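Local coordinates for protein 2,3,4,5-tetrahydropyridine-2,6-dicarboxylate N-succinyltransferase (Campylobacter jejuni, PDB 2RIJ) that probably catalyses transfer of a succinyl group from succinyl-CoA to tetrahydrodipicolinate, a step of lysine biosynthesis, as a left-handed beta-helix acyltransferase, at residues P240-V245 / E258-S263; G275-L280 / A301-G306. All blocks are in the same frame, centred on the assembly; numbering follows the deposited sequence. Where two conformers were deposited one is given.

Interaction 1 (240-245 with 258-263) precedes interaction 2 (275-280 with 301-306) along the chain, the first closing before the second opens, and their centres lie about 9 Å apart. Both belong to one parallel sheet, in the order 244-245, 260-261, 278-279, 304-305, 320-321, which is one wall of the left-handed beta-helix. Neighbouring strands 260-261 and 278-279 join them: R260 N to A277 O and R260 O to I279 N are both 2.8 Å, probable hydrogen bonds. At the turn before these strands E258, predicted to form the acyl-anhydride intermediate, packs against G275, a predicted succinyl-CoA residue, while both contacts also reach neighbouring subunits.

Interaction 1: residues P240-V245 / E258-S263; sequences PGASYV and EGRISS
The guanidinium of R260 meets A242 at its edge: the methyl CB of A242 lies in the guanidinium plane, 3.8 Å from NH1, and the carbonyl O of A242 sits a little out of that plane. The two segments are successive parallel coils of a left-handed beta-helix. NH1 of R260 donates to A242 O at 3.0 Å, a bond lying in the carbonyl plane of A242 but bent at the hydrogen (143°). A turn at chi3 (-68°) in the R260 side chain brings NH1 back to the preceding coil, and CG passes the same O on the way. NH2 is used elsewhere, by S278 OG and by N302 OD1 of a second subunit, so several partners fix the group's rotation.

The backbone pairing sets Y244 beside R260 and V245 beside I261. Y244 N reaches G259 O at 3.0 Å from above the carbonyl plane, whereas I261 N meets Y244 O almost straight (174°) at 2.7 Å. V245 and I261 share the other face of the sheet, where V245 CG2 and I261 CD1 approach to 4.2 Å. Before the strands, where E258 is predicted to form the acyl-anhydride intermediate, S243 OG is bonded to M239 O. A water bridges A242 and E258, accepting from A242 N at 2.9 Å and donating to E258 O at 2.7 Å.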
ATOM      1  N   PRO A 240     -24.405   1.124 -29.868  1.00 20.34           N
ATOM      2  CA  PRO A 240     -25.563   1.593 -29.094  1.00 25.29           C
ATOM      3  C   PRO A 240     -25.624   1.349 -27.596  1.00 25.89           C
ATOM      4  O   PRO A 240     -26.444   1.996 -26.932  1.00 27.80           O
ATOM      5  CB  PRO A 240     -26.733   0.861 -29.770  1.00 28.47           C
ATOM      6  CG  PRO A 240     -26.179  -0.354 -30.316  1.00 27.88           C
ATOM      7  CD  PRO A 240     -24.685  -0.183 -30.490  1.00 23.31           C
ATOM      8  N   GLY A 241     -24.787   0.474 -27.047  1.00 24.35           N
ATOM      9  CA  GLY A 241     -24.902   0.057 -25.658  1.00 25.51           C
ATOM     10  C   GLY A 241     -24.893   1.174 -24.622  1.00 25.12           C
ATOM     11  O   GLY A 241     -25.801   1.278 -23.829  1.00 24.73           O
ATOM     12  N   ALA A 242     -23.847   1.978 -24.599  1.00 22.58           N
ATOM     13  CA  ALA A 242     -23.658   2.949 -23.535  1.00 18.92           C
ATOM     14  C   ALA A 242     -22.952   4.196 -24.025  1.00 20.26           C
ATOM     15  O   ALA A 242     -22.318   4.872 -23.259  1.00 22.90           O
ATOM     16  CB  ALA A 242     -22.907   2.306 -22.338  1.00 20.02           C
ATOM     17  N   SER A 243     -23.074   4.463 -25.327  1.00 20.24           N
ATOM     18  CA  SER A 243     -22.416   5.564 -25.989  0.50 21.86           C
ATOM     19  C   SER A 243     -23.234   6.833 -25.983  1.00 20.59           C
ATOM     20  O   SER A 243     -24.443   6.834 -25.754  1.00 21.48           O
ATOM     21  CB  SER A 243     -22.142   5.221 -27.451  0.50 18.56           C
ATOM     22  OG  SER A 243     -21.626   3.909 -27.596  0.50 21.56           O
ATOM     23  N   TYR A 244     -22.577   7.918 -26.334  1.00 20.43           N
ATOM     24  CA  TYR A 244     -23.266   9.150 -26.611  1.00 20.25           C
ATOM     25  C   TYR A 244     -22.293  10.091 -27.326  1.00 19.58           C
ATOM     26  O   TYR A 244     -21.118  10.082 -27.033  1.00 19.25           O
ATOM     27  CB  TYR A 244     -23.780   9.841 -25.356  1.00 22.08           C
ATOM     28  CG  TYR A 244     -24.834  10.906 -25.649  1.00 20.26           C
ATOM     29  CD1 TYR A 244     -26.010  10.566 -26.283  1.00 18.97           C
ATOM     30  CD2 TYR A 244     -24.642  12.249 -25.317  1.00 23.13           C
ATOM     31  CE1 TYR A 244     -26.951  11.487 -26.604  1.00 23.60           C
ATOM     32  CE2 TYR A 244     -25.625  13.200 -25.606  1.00 22.20           C
ATOM     33  CZ  TYR A 244     -26.764  12.818 -26.243  1.00 24.96           C
ATOM     34  OH  TYR A 244     -27.739  13.728 -26.533  1.00 22.21           O
ATOM     35  N   VAL A 245     -22.805  10.856 -28.278  1.00 17.34           N
ATOM     36  CA  VAL A 245     -22.099  12.045 -28.823  1.00 17.98           C
ATOM     37  C   VAL A 245     -23.052  13.242 -28.731  1.00 19.84           C
ATOM     38  O   VAL A 245     -24.128  13.305 -29.382  1.00 17.92           O
ATOM     39  CB  VAL A 245     -21.615  11.857 -30.209  1.00 18.20           C
ATOM     40  CG1 VAL A 245     -20.661  13.020 -30.617  1.00 16.51           C
ATOM     41  CG2 VAL A 245     -20.927  10.429 -30.375  1.00 21.38           C
ATOM     42  N   GLU A 258     -17.850   3.540 -28.340  1.00 17.14           N
ATOM     43  CA  GLU A 258     -18.703   2.741 -27.503  1.00 19.42           C
ATOM     44  C   GLU A 258     -18.942   3.375 -26.133  1.00 19.51           C
ATOM     45  O   GLU A 258     -19.558   2.774 -25.221  1.00 20.20           O
ATOM     46  CB  GLU A 258     -18.142   1.359 -27.379  1.00 20.97           C
ATOM     47  CG  GLU A 258     -17.632   0.831 -28.651  1.00 21.28           C
ATOM     48  CD  GLU A 258     -17.365  -0.662 -28.553  1.00 31.51           C
ATOM     49  OE1 GLU A 258     -18.321  -1.386 -28.262  1.00 30.10           O
ATOM     50  OE2 GLU A 258     -16.229  -1.118 -28.739  1.00 32.61           O
ATOM     51  N   GLY A 259     -18.520   4.612 -26.013  1.00 19.83           N
ATOM     52  CA  GLY A 259     -18.686   5.412 -24.787  1.00 22.30           C
ATOM     53  C   GLY A 259     -19.159   6.818 -25.090  1.00 19.84           C
ATOM     54  O   GLY A 259     -19.646   7.120 -26.196  1.00 20.87           O
ATOM     55  N   ARG A 260     -19.049   7.692 -24.095  1.00 19.99           N
ATOM     56  CA  ARG A 260     -19.779   8.942 -24.059  1.00 19.26           C
ATOM     57  C   ARG A 260     -18.849  10.128 -24.261  1.00 19.45           C
ATOM     58  O   ARG A 260     -17.889  10.330 -23.496  1.00 21.44           O
ATOM     59  CB  ARG A 260     -20.512   9.061 -22.721  1.00 20.85           C
ATOM     60  CG  ARG A 260     -21.543   7.942 -22.583  1.00 21.95           C
ATOM     61  CD  ARG A 260     -22.189   7.954 -21.231  1.00 21.85           C
ATOM     62  NE  ARG A 260     -21.247   7.584 -20.171  1.00 22.69           N
ATOM     63  CZ  ARG A 260     -21.011   6.332 -19.762  1.00 18.07           C
ATOM     64  NH1 ARG A 260     -21.521   5.285 -20.392  1.00 20.80           N
ATOM     65  NH2 ARG A 260     -20.204   6.104 -18.720  1.00 19.41           N
ATOM     66  N   ILE A 261     -19.128  10.873 -25.311  1.00 19.37           N
ATOM     67  CA  ILE A 261     -18.371  12.065 -25.659  1.00 18.54           C
ATOM     68  C   ILE A 261     -19.207  13.295 -25.333  1.00 21.96           C
ATOM     69  O   ILE A 261     -20.149  13.647 -26.051  1.00 21.68           O
ATOM     70  CB  ILE A 261     -17.977  12.098 -27.128  1.00 20.69           C
ATOM     71  CG1 ILE A 261     -17.343  10.771 -27.535  1.00 20.14           C
ATOM     72  CG2 ILE A 261     -16.997  13.259 -27.408  1.00 18.49           C
ATOM     73  CD1 ILE A 261     -16.949  10.649 -28.992  1.00 21.12           C
ATOM     74  N   SER A 262     -18.805  14.005 -24.281  1.00 20.73           N
ATOM     75  CA  SER A 262     -19.503  15.241 -23.843  1.00 21.63           C
ATOM     76  C   SER A 262     -19.270  16.409 -24.777  1.00 20.11           C
ATOM     77  O   SER A 262     -18.313  16.461 -25.548  1.00 20.71           O
ATOM     78  CB  SER A 262     -19.029  15.667 -22.430  1.00 24.52           C
ATOM     79  OG  SER A 262     -19.361  14.689 -21.450  1.00 30.84           O
ATOM     80  N   SER A 263     -20.162  17.389 -24.704  1.00 20.47           N
ATOM     81  CA  SER A 263     -20.033  18.599 -25.507  0.50 21.59           C
ATOM     82  C   SER A 263     -18.675  19.227 -25.285  1.00 21.76           C
ATOM     83  O   SER A 263     -18.180  19.272 -24.157  1.00 24.44           O
ATOM     84  CB  SER A 263     -21.162  19.591 -25.154  0.50 23.27           C
ATOM     85  OG  SER A 263     -22.349  19.223 -25.814  0.50 18.51           O
TER
HETATM   86  O   HOH W   1     -21.473   0.921 -25.867  1.00 20.28           O

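Interaction 2: residues G275-L280 / A301-G306; sequences GGASIL and ANSVTG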
ATOM      1  N   GLY A 275     -16.382   0.449 -24.223  1.00 20.63           N
ATOM      2  CA  GLY A 275     -17.768   0.314 -23.826  1.00 22.06           C
ATOM      3  C   GLY A 275     -17.965   0.976 -22.473  1.00 21.47           C
ATOM      4  O   GLY A 275     -17.303   0.634 -21.496  1.00 20.71           O
ATOM      5  N   GLY A 276     -18.882   1.944 -22.409  1.00 21.60           N
ATOM      6  CA  GLY A 276     -19.185   2.632 -21.155  1.00 21.68           C
ATOM      7  C   GLY A 276     -18.136   3.622 -20.658  1.00 20.50           C
ATOM      8  O   GLY A 276     -18.264   4.164 -19.573  1.00 23.30           O
ATOM      9  N   ALA A 277     -17.094   3.859 -21.450  1.00 20.87           N
ATOM     10  CA  ALA A 277     -16.134   4.884 -21.095  1.00 20.72           C
ATOM     11  C   ALA A 277     -16.801   6.257 -21.160  1.00 21.19           C
ATOM     12  O   ALA A 277     -17.763   6.490 -21.907  1.00 21.80           O
ATOM     13  CB  ALA A 277     -14.895   4.839 -21.995  1.00 17.43           C
ATOM     14  N   SER A 278     -16.269   7.175 -20.376  1.00 19.75           N
ATOM     15  CA  SER A 278     -16.705   8.569 -20.333  0.50 20.22           C
ATOM     16  C   SER A 278     -15.545   9.442 -20.767  1.00 21.53           C
ATOM     17  O   SER A 278     -14.443   9.303 -20.224  1.00 22.13           O
ATOM     18  CB  SER A 278     -17.086   8.986 -18.896  0.50 22.19           C
ATOM     19  OG  SER A 278     -18.454   8.759 -18.596  0.50 20.08           O
ATOM     20  N   ILE A 279     -15.796  10.363 -21.691  1.00 21.69           N
ATOM     21  CA  ILE A 279     -14.905  11.469 -21.972  1.00 22.82           C
ATOM     22  C   ILE A 279     -15.620  12.766 -21.584  1.00 24.91           C
ATOM     23  O   ILE A 279     -16.609  13.140 -22.205  1.00 25.37           O
ATOM     24  CB  ILE A 279     -14.443  11.534 -23.437  1.00 24.25           C
ATOM     25  CG1 ILE A 279     -13.820  10.207 -23.858  1.00 26.79           C
ATOM     26  CG2 ILE A 279     -13.445  12.684 -23.653  1.00 24.25           C
ATOM     27  CD1 ILE A 279     -13.580  10.082 -25.358  1.00 26.21           C
ATOM     28  N   LEU A 280     -15.100  13.459 -20.575  1.00 22.22           N
ATOM     29  CA  LEU A 280     -15.708  14.708 -20.130  1.00 24.18           C
ATOM     30  C   LEU A 280     -15.367  15.822 -21.133  1.00 23.77           C
ATOM     31  O   LEU A 280     -14.473  15.660 -22.013  1.00 26.15           O
ATOM     32  CB  LEU A 280     -15.239  14.995 -18.687  1.00 25.44           C
ATOM     33  CG  LEU A 280     -15.488  13.901 -17.631  1.00 28.20           C
ATOM     34  CD1 LEU A 280     -15.024  14.491 -16.262  1.00 32.99           C
ATOM     35  CD2 LEU A 280     -16.917  13.410 -17.602  1.00 30.21           C
ATOM     36  N   ALA A 301     -12.866   0.176 -21.443  1.00 19.55           N
ATOM     37  CA  ALA A 301     -14.228  -0.007 -20.975  1.00 22.99           C
ATOM     38  C   ALA A 301     -14.354   0.527 -19.545  1.00 21.73           C
ATOM     39  O   ALA A 301     -13.477   0.304 -18.667  1.00 21.63           O
ATOM     40  CB  ALA A 301     -14.625  -1.492 -21.074  1.00 20.37           C
ATOM     41  N   ASN A 302     -15.446   1.244 -19.303  1.00 20.59           N
ATOM     42  CA  ASN A 302     -15.752   1.853 -18.014  1.00 21.59           C
ATOM     43  C   ASN A 302     -14.681   2.776 -17.420  1.00 22.10           C
ATOM     44  O   ASN A 302     -14.721   3.086 -16.245  1.00 21.45           O
ATOM     45  CB  ASN A 302     -16.212   0.747 -17.043  1.00 20.47           C
ATOM     46  CG  ASN A 302     -17.584   0.232 -17.383  1.00 21.28           C
ATOM     47  OD1 ASN A 302     -18.468   1.018 -17.751  1.00 20.77           O
ATOM     48  ND2 ASN A 302     -17.803  -1.076 -17.226  1.00 18.26           N
ATOM     49  N   SER A 303     -13.791   3.333 -18.266  1.00 21.39           N
ATOM     50  CA  SER A 303     -12.835   4.348 -17.842  1.00 21.39           C
ATOM     51  C   SER A 303     -13.484   5.688 -17.829  1.00 22.47           C
ATOM     52  O   SER A 303     -14.599   5.864 -18.391  1.00 20.01           O
ATOM     53  CB  SER A 303     -11.591   4.397 -18.757  1.00 22.86           C
ATOM     54  OG  SER A 303     -11.897   4.655 -20.106  1.00 20.89           O
ATOM     55  N   VAL A 304     -12.771   6.664 -17.248  1.00 21.85           N
ATOM     56  CA  VAL A 304     -13.188   8.074 -17.302  1.00 19.00           C
ATOM     57  C   VAL A 304     -11.976   8.900 -17.631  1.00 19.78           C
ATOM     58  O   VAL A 304     -10.930   8.830 -16.936  1.00 19.93           O
ATOM     59  CB  VAL A 304     -13.831   8.605 -15.976  1.00 19.18           C
ATOM     60  CG1 VAL A 304     -14.320  10.091 -16.094  1.00 19.74           C
ATOM     61  CG2 VAL A 304     -14.927   7.640 -15.465  1.00 17.47           C
ATOM     62  N   THR A 305     -12.112   9.686 -18.670  1.00 22.25           N
ATOM     63  CA  THR A 305     -11.070  10.588 -19.092  1.00 22.04           C
ATOM     64  C   THR A 305     -11.524  12.046 -18.846  1.00 20.27           C
ATOM     65  O   THR A 305     -12.400  12.556 -19.540  1.00 22.36           O
ATOM     66  CB  THR A 305     -10.701  10.387 -20.588  1.00 19.55           C
ATOM     67  OG1 THR A 305     -10.174   9.062 -20.801  1.00 24.98           O
ATOM     68  CG2 THR A 305      -9.626  11.399 -21.024  1.00 19.88           C
ATOM     69  N   GLY A 306     -10.930  12.667 -17.835  1.00 21.11           N
ATOM     70  CA  GLY A 306     -11.222  14.049 -17.442  1.00 21.19           C
ATOM     71  C   GLY A 306     -10.161  15.073 -17.756  1.00 22.27           C
ATOM     72  O   GLY A 306     -10.249  16.248 -17.349  1.00 22.79           O
TER
HETATM   73  O   HOH W   2     -12.325   7.294 -20.907  1.00 19.68           O
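S278 and V304 lie side by side on one face of the sheet, S278 CB 4.1 Å from V304 CG1. Around them the backbone is closely bonded: T305 N meets S278 O nearly straight at 2.8 Å (170°), while the bond from S278 N to S303 O is more bent. Beyond the strands L280 N continues the register to T305 O. The less buried end of this side is L280, whose chi1 (-56°) puts CG beside the backbone N; CD1 then lies 4.0 Å from G306 CA, and the packing is loose, L280 CG standing 4.3 Å from V304 CG1.

These are adjacent coils of the left-handed beta-helix, with segment 301-306 in the hexapeptide-repeat range, and the segment directions differ by just 4°. At the opposite end the coils turn. N302 N bonds G275 O at 2.9 Å, tilted from the carbonyl plane, and A301 CB lies 3.4 Å from that O. G275, S278 and A301 are all predicted succinyl-CoA residues, and G275 is partly exposed. The N302 amide is turned to another subunit, ND2 bonding G276 O of that chain. On the T305 face a water donates to S278 O and to S303 OG, and is hydrogen-bonded to T305 OG1 at 2.8 Å; S303 OG is bonded to G300 O besides.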